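5-formaminoimidazole-4-carboxamide-1-(beta)-D-ribofuranosyl 5'-monophosphate synthetase (Methanocaldococcus jannaschii, PDB 2R7N) catalyses the ATP- and formate-dependent, folate-independent formylation of AICAR to FAICAR, a step of de novo purine biosynthesis. Local coordinates at residues A[211-216]-A[289-294]; A[223-228]-A[326-331]. One frame throughout, in Å; residues are numbered along the deposited sequence.

Contact 1: A[211-216]-A[289-294]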
loop_
_atom_site.group_PDB
_atom_site.type_symbol
_atom_site.label_atom_id
_atom_site.label_comp_id
_atom_site.label_asym_id
_atom_site.label_seq_id
_atom_site.Cartn_x
_atom_site.Cartn_y
_atom_site.Cartn_z
ATOM N N TYR A 211 18.757 6.451 -16.738
ATOM C CA TYR A 211 17.764 5.991 -17.697
ATOM C C TYR A 211 17.678 4.479 -17.679
ATOM O O TYR A 211 18.566 3.788 -17.185
ATOM C CB TYR A 211 18.106 6.394 -19.135
ATOM C CG TYR A 211 18.364 7.850 -19.405
ATOM C CD1 TYR A 211 17.409 8.634 -20.024
ATOM C CD2 TYR A 211 19.595 8.433 -19.089
ATOM C CE1 TYR A 211 17.658 9.971 -20.304
ATOM C CE2 TYR A 211 19.853 9.775 -19.362
ATOM C CZ TYR A 211 18.881 10.534 -19.968
ATOM O OH TYR A 211 19.128 11.857 -20.250
ATOM N N PHE A 212 16.599 3.973 -18.252
ATOM C CA PHE A 212 16.456 2.562 -18.470
ATOM C C PHE A 212 15.929 2.370 -19.873
ATOM O O PHE A 212 14.807 2.801 -20.181
ATOM C CB PHE A 212 15.457 1.974 -17.475
ATOM C CG PHE A 212 15.391 0.482 -17.515
ATOM C CD1 PHE A 212 16.191 -0.272 -16.684
ATOM C CD2 PHE A 212 14.569 -0.165 -18.423
ATOM C CE1 PHE A 212 16.160 -1.640 -16.733
ATOM C CE2 PHE A 212 14.532 -1.545 -18.469
ATOM C CZ PHE A 212 15.335 -2.280 -17.627
ATOM N N TYR A 213 16.730 1.760 -20.744
ATOM C CA TYR A 213 16.179 1.342 -22.027
ATOM C C TYR A 213 15.554 -0.026 -21.866
ATOM O O TYR A 213 16.216 -0.976 -21.421
ATOM C CB TYR A 213 17.207 1.283 -23.150
ATOM C CG TYR A 213 16.595 0.743 -24.432
ATOM C CD1 TYR A 213 15.737 1.520 -25.197
ATOM C CD2 TYR A 213 16.844 -0.555 -24.854
ATOM C CE1 TYR A 213 15.163 1.024 -26.371
ATOM C CE2 TYR A 213 16.273 -1.055 -26.026
ATOM C CZ TYR A 213 15.443 -0.260 -26.777
ATOM O OH TYR A 213 14.872 -0.765 -27.938
ATOM N N SER A 214 14.277 -0.111 -22.224
ATOM C CA SER A 214 13.569 -1.372 -22.231
ATOM C C SER A 214 13.534 -1.919 -23.654
ATOM O O SER A 214 12.942 -1.309 -24.550
ATOM C CB SER A 214 12.145 -1.177 -21.717
ATOM O OG SER A 214 11.466 -2.416 -21.693
ATOM N N PRO A 215 14.194 -3.057 -23.877
ATOM C CA PRO A 215 14.142 -3.733 -25.173
ATOM C C PRO A 215 12.744 -4.265 -25.450
ATOM O O PRO A 215 12.269 -4.209 -26.586
ATOM C CB PRO A 215 15.131 -4.892 -25.012
ATOM C CG PRO A 215 15.954 -4.554 -23.801
ATOM C CD PRO A 215 15.059 -3.754 -22.915
ATOM N N LEU A 216 12.087 -4.761 -24.404
ATOM C CA LEU A 216 10.730 -5.276 -24.511
ATOM C C LEU A 216 9.814 -4.177 -24.969
ATOM O O LEU A 216 9.060 -4.346 -25.918
ATOM C CB LEU A 216 10.248 -5.797 -23.162
ATOM C CG LEU A 216 11.221 -6.664 -22.367
ATOM C CD1 LEU A 216 10.471 -7.423 -21.297
ATOM C CD2 LEU A 216 11.996 -7.604 -23.269
ATOM N N GLY A 289 22.951 -2.780 -28.376
ATOM C CA GLY A 289 22.983 -1.395 -27.924
ATOM C C GLY A 289 22.923 -1.277 -26.417
ATOM O O GLY A 289 23.412 -2.155 -25.688
ATOM N N MET A 290 22.330 -0.184 -25.945
ATOM C CA MET A 290 22.150 0.024 -24.506
ATOM C C MET A 290 20.982 -0.807 -24.000
ATOM O O MET A 290 19.849 -0.603 -24.413
ATOM C CB MET A 290 21.928 1.507 -24.188
ATOM C CG MET A 290 23.209 2.316 -24.081
ATOM S SD MET A 290 23.989 2.177 -22.452
ATOM C CE MET A 290 23.763 0.443 -22.052
ATOM N N ILE A 291 21.264 -1.760 -23.122
ATOM C CA ILE A 291 20.214 -2.614 -22.593
ATOM C C ILE A 291 20.042 -2.389 -21.103
ATOM O O ILE A 291 20.948 -2.663 -20.316
ATOM C CB ILE A 291 20.484 -4.111 -22.852
ATOM C CG1 ILE A 291 20.605 -4.394 -24.356
ATOM C CG2 ILE A 291 19.378 -4.958 -22.242
ATOM C CD1 ILE A 291 19.417 -3.946 -25.180
ATOM N N GLY A 292 18.872 -1.883 -20.721
ATOM C CA GLY A 292 18.572 -1.655 -19.324
ATOM C C GLY A 292 19.059 -0.316 -18.802
ATOM O O GLY A 292 18.847 0.731 -19.438
ATOM N N PRO A 293 19.707 -0.338 -17.628
ATOM C CA PRO A 293 20.117 0.883 -16.960
ATOM C C PRO A 293 21.380 1.494 -17.566
ATOM O O PRO A 293 22.356 0.790 -17.869
ATOM C CB PRO A 293 20.371 0.422 -15.521
ATOM C CG PRO A 293 20.826 -0.990 -15.675
ATOM C CD PRO A 293 20.074 -1.542 -16.863
ATOM N N PHE A 294 21.329 2.805 -17.762
ATOM C CA PHE A 294 22.504 3.583 -18.109
ATOM C C PHE A 294 22.388 4.996 -17.550
ATOM O O PHE A 294 21.289 5.470 -17.239
ATOM C CB PHE A 294 22.744 3.595 -19.624
ATOM C CG PHE A 294 21.732 4.380 -20.419
ATOM C CD1 PHE A 294 21.928 5.729 -20.676
ATOM C CD2 PHE A 294 20.614 3.754 -20.952
ATOM C CE1 PHE A 294 21.018 6.454 -21.423
ATOM C CE2 PHE A 294 19.689 4.469 -21.702
ATOM C CZ PHE A 294 19.893 5.821 -21.945
#
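The amide N of Tyr213 donates to Gly292 O at 2.7 Å, the shortest of four backbone hydrogen bonds that join 211-214 and 292-294 as antiparallel neighbours in the five-stranded sheet of the ATP-grasp domain. Gly292 O also has the weaker CA-H...O contact from Phe212 CA, 3.2 Å away. Gly292 N returns a bond to Tyr213 O, and Tyr211 and Phe294 form the next hydrogen-bonded pair through both their amides and carbonyls, with Tyr211 N meeting Phe294 O at 2.8 Å. Between them lies the non-hydrogen-bonded pair Phe212-Pro293, where a proline nitrogen without a hydrogen costs the ladder nothing.

The two faces are built differently. On the face of Tyr211 and Phe294, the rings are almost parallel (10°) but strongly displaced, with centroids 4.9 Å apart. What lies over the Phe294 ring is instead Tyr211 CB, 3.6 Å from its centroid in a CH-pi contact. Phe294 reaches this place because its CG sits between the backbone N and the carbonyl carbon (chi1 70°), which turns the ring back across the neighbouring strand. Helix 268-285 covers this side, and Tyr211 OH is hydrogen-bonded to Val271 O. On the other face the Phe212 ring lies against Gly292, whose CA stands 3.7 Å from the ring centroid, while Pro293 CD approaches CE1 of the same ring. Beyond the ladder, Ile291 presents CD1 and CG2 to Pro215 CG, each at 3.8 Å, and the Tyr213 ring brings CD2 to 3.0 Å from Met290 O.

Contact 2: A[223-228]-A[326-331]; sequences LGMDKR and GPYSFL. With FAI (5-(formylamino)-1-(5-O-phosphono-beta-D-ribofuranosyl)-1H-imidazole-4-carboxamide), chain E.
A classic beta bulge in strand 219-230, where Leu223 and Gly224 both face His210 of the adjoining strand, is the place at which the start of helix 327-333 packs on the sheet of the ATP-grasp domain. Leu223 O points at the helix and is bridged to it by a water that donates to this carbonyl at 2.6 Å and accepts from Ser329 N at 3.2 Å. Tyr328 CB and Ser329 CB both lie 3.5 Å from Leu223 O, and Leu223 CD1 touches Ser329 CB.

Met225 and Tyr328 make a Met-aromatic contact. The methionine chain, extended beyond CG, brings SD obliquely to the ring, 4.0 Å from Tyr328 CE2, and Gly224 CA lies near the adjacent CD2. Ser329 OG, placed between its own backbone N and carbonyl carbon (chi1 71°), receives a nearly straight bond from Gly326 N, 174° at the hydrogen, and is also bonded to Leu337 O, so the hydroxyl pins the turn that leads into the helix.

Further along the same strand, Arg228 reaches the product site. Arg228 NH1 makes a salt bridge to Asp226 OD2 (3.2 Å), which accepts the bent bond on its syn side, somewhat out of the guanidinium plane. Arg228 NH2 makes a second salt bridge, to Asp316 OD1, and the two carboxylates probably steady the guanidinium. One face of that guanidinium is turned to FAICAR, with Arg228 NH1 3.1 Å from the carboxamide N2.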
loop_
_atom_site.group_PDB
_atom_site.type_symbol
_atom_site.label_atom_id
_atom_site.label_comp_id
_atom_site.label_asym_id
_atom_site.label_seq_id
_atom_site.Cartn_x
_atom_site.Cartn_y
_atom_site.Cartn_z
ATOM N N LEU A 223 14.373 7.183 -14.790
ATOM C CA LEU A 223 14.169 6.595 -13.472
ATOM C C LEU A 223 14.514 7.553 -12.348
ATOM O O LEU A 223 13.763 7.690 -11.385
ATOM C CB LEU A 223 14.941 5.273 -13.336
ATOM C CG LEU A 223 14.171 4.015 -13.780
ATOM C CD1 LEU A 223 12.990 3.779 -12.878
ATOM C CD2 LEU A 223 13.686 4.102 -15.209
ATOM N N GLY A 224 15.641 8.235 -12.463
ATOM C CA GLY A 224 15.990 9.216 -11.446
ATOM C C GLY A 224 17.229 10.048 -11.718
ATOM O O GLY A 224 17.822 9.985 -12.801
ATOM N N MET A 225 17.626 10.814 -10.707
ATOM C CA MET A 225 18.717 11.762 -10.830
ATOM C C MET A 225 19.342 11.987 -9.471
ATOM O O MET A 225 18.639 12.120 -8.463
ATOM C CB MET A 225 18.208 13.112 -11.348
ATOM C CG MET A 225 17.555 13.076 -12.712
ATOM S SD MET A 225 17.208 14.758 -13.225
ATOM C CE MET A 225 16.447 14.433 -14.828
ATOM N N ASP A 226 20.666 12.050 -9.455
ATOM C CA ASP A 226 21.394 12.425 -8.267
ATOM C C ASP A 226 22.513 13.388 -8.653
ATOM O O ASP A 226 22.946 13.450 -9.806
ATOM C CB ASP A 226 22.010 11.187 -7.619
ATOM C CG ASP A 226 23.210 10.653 -8.408
ATOM O OD1 ASP A 226 22.987 10.128 -9.521
ATOM O OD2 ASP A 226 24.368 10.753 -7.917
ATOM N N LYS A 227 23.000 14.129 -7.672
ATOM C CA LYS A 227 24.244 14.827 -7.859
ATOM C C LYS A 227 25.276 14.177 -6.958
ATOM O O LYS A 227 24.965 13.769 -5.837
ATOM C CB LYS A 227 24.102 16.316 -7.571
ATOM C CG LYS A 227 23.862 16.650 -6.138
ATOM C CD LYS A 227 24.060 18.140 -5.876
ATOM C CE LYS A 227 24.164 18.363 -4.387
ATOM N NZ LYS A 227 24.628 19.701 -4.037
ATOM N N ARG A 228 26.490 14.055 -7.480
ATOM C CA ARG A 228 27.606 13.477 -6.758
ATOM C C ARG A 228 27.955 14.273 -5.523
ATOM O O ARG A 228 27.858 15.507 -5.488
ATOM C CB ARG A 228 28.854 13.434 -7.640
ATOM C CG ARG A 228 28.625 12.805 -8.981
ATOM C CD ARG A 228 28.148 11.418 -8.768
ATOM N NE ARG A 228 28.481 10.543 -9.875
ATOM C CZ ARG A 228 27.755 9.485 -10.209
ATOM N NH1 ARG A 228 26.657 9.210 -9.519
ATOM N NH2 ARG A 228 28.122 8.719 -11.234
ATOM N N GLY A 326 11.951 7.321 -6.257
ATOM C CA GLY A 326 12.059 8.766 -6.242
ATOM C C GLY A 326 10.981 9.438 -7.041
ATOM O O GLY A 326 10.072 8.788 -7.526
ATOM N N PRO A 327 11.083 10.761 -7.178
ATOM C CA PRO A 327 10.137 11.606 -7.889
ATOM C C PRO A 327 9.786 11.114 -9.277
ATOM O O PRO A 327 8.635 11.222 -9.690
ATOM C CB PRO A 327 10.888 12.943 -7.986
ATOM C CG PRO A 327 11.677 12.978 -6.758
ATOM C CD PRO A 327 12.168 11.555 -6.576
ATOM N N TYR A 328 10.768 10.609 -10.008
ATOM C CA TYR A 328 10.524 10.201 -11.384
ATOM C C TYR A 328 10.044 8.757 -11.490
ATOM O O TYR A 328 9.202 8.447 -12.327
ATOM C CB TYR A 328 11.776 10.417 -12.246
ATOM C CG TYR A 328 12.150 11.867 -12.363
ATOM C CD1 TYR A 328 11.369 12.740 -13.109
ATOM C CD2 TYR A 328 13.266 12.376 -11.698
ATOM C CE1 TYR A 328 11.683 14.072 -13.199
ATOM C CE2 TYR A 328 13.596 13.714 -11.786
ATOM C CZ TYR A 328 12.800 14.556 -12.534
ATOM O OH TYR A 328 13.109 15.883 -12.629
ATOM N N SER A 329 10.586 7.874 -10.655
ATOM C CA SER A 329 10.277 6.454 -10.767
ATOM C C SER A 329 8.839 6.229 -10.301
ATOM O O SER A 329 8.152 5.322 -10.779
ATOM C CB SER A 329 11.286 5.607 -9.975
ATOM O OG SER A 329 11.111 5.763 -8.576
ATOM N N PHE A 330 8.393 7.100 -9.400
ATOM C CA PHE A 330 7.032 7.119 -8.875
ATOM C C PHE A 330 5.963 7.335 -9.945
ATOM O O PHE A 330 4.899 6.728 -9.909
ATOM C CB PHE A 330 6.906 8.265 -7.883
ATOM C CG PHE A 330 5.573 8.320 -7.184
ATOM C CD1 PHE A 330 5.307 7.489 -6.107
ATOM C CD2 PHE A 330 4.600 9.211 -7.591
ATOM C CE1 PHE A 330 4.082 7.537 -5.461
ATOM C CE2 PHE A 330 3.371 9.265 -6.949
ATOM C CZ PHE A 330 3.114 8.436 -5.887
ATOM N N LEU A 331 6.246 8.242 -10.867
ATOM C CA LEU A 331 5.270 8.695 -11.844
ATOM C C LEU A 331 4.578 7.566 -12.632
ATOM O O LEU A 331 3.383 7.632 -12.909
ATOM C CB LEU A 331 5.945 9.689 -12.789
ATOM C CG LEU A 331 5.697 11.186 -12.578
ATOM C CD1 LEU A 331 5.234 11.532 -11.191
ATOM C CD2 LEU A 331 6.919 12.006 -12.961
HETATM O OP2 FAI E . 32.472 1.246 -4.367
HETATM P P FAI E . 33.445 0.816 -5.592
HETATM O OP1 FAI E . 33.536 -0.789 -5.512
HETATM O OP3 FAI E . 34.800 1.416 -5.484
HETATM O O3 FAI E . 32.701 1.205 -6.942
HETATM C C4 FAI E . 33.322 0.834 -8.176
HETATM C C FAI E . 33.116 1.929 -9.230
HETATM O O FAI E . 31.825 2.457 -8.932
HETATM C C3 FAI E . 34.114 3.097 -9.104
HETATM O "O3'" FAI E . 34.855 3.183 -10.329
HETATM C C2 FAI E . 33.244 4.346 -8.932
HETATM O "O2'" FAI E . 33.570 5.322 -9.933
HETATM C C1 FAI E . 31.827 3.855 -9.203
HETATM N N FAI E . 30.911 4.341 -8.160
HETATM C C5 FAI E . 30.819 3.815 -6.933
HETATM N N1 FAI E . 29.885 4.468 -6.239
HETATM C C3A FAI E . 29.387 5.411 -7.030
HETATM C C6 FAI E . 28.296 6.363 -6.565
HETATM O O5 FAI E . 27.786 6.173 -5.460
HETATM N N2 FAI E . 27.970 7.363 -7.398
HETATM C C7A FAI E . 30.031 5.339 -8.249
HETATM N N3 FAI E . 29.807 6.093 -9.332
HETATM C C8 FAI E . 29.303 5.552 -10.467
HETATM O O6 FAI E . 29.001 4.362 -10.675
HETATM O O HOH W 1 13.143 9.223 -9.353
#

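How the contacts relate
From the N terminus the chain meets 211-216 first, turns back into strand 219-230, which holds 223-228, then runs through strand 253-263 and helix 268-285 before 289-294 returns to close contact 1. Contact 2 closes later, when 326-331 comes back to the second strand, so the two loops cross rather than nest. Strands 205-214 and 219-230 are sheet neighbours, and contact 1 adds strand 292-300 beside the first of them, whereas contact 2 lays helix 327-333 on the second. Their centres are about 16 Å apart, yet they meet directly where Phe212 CB packs on Leu223 CD2 at 3.6 Å.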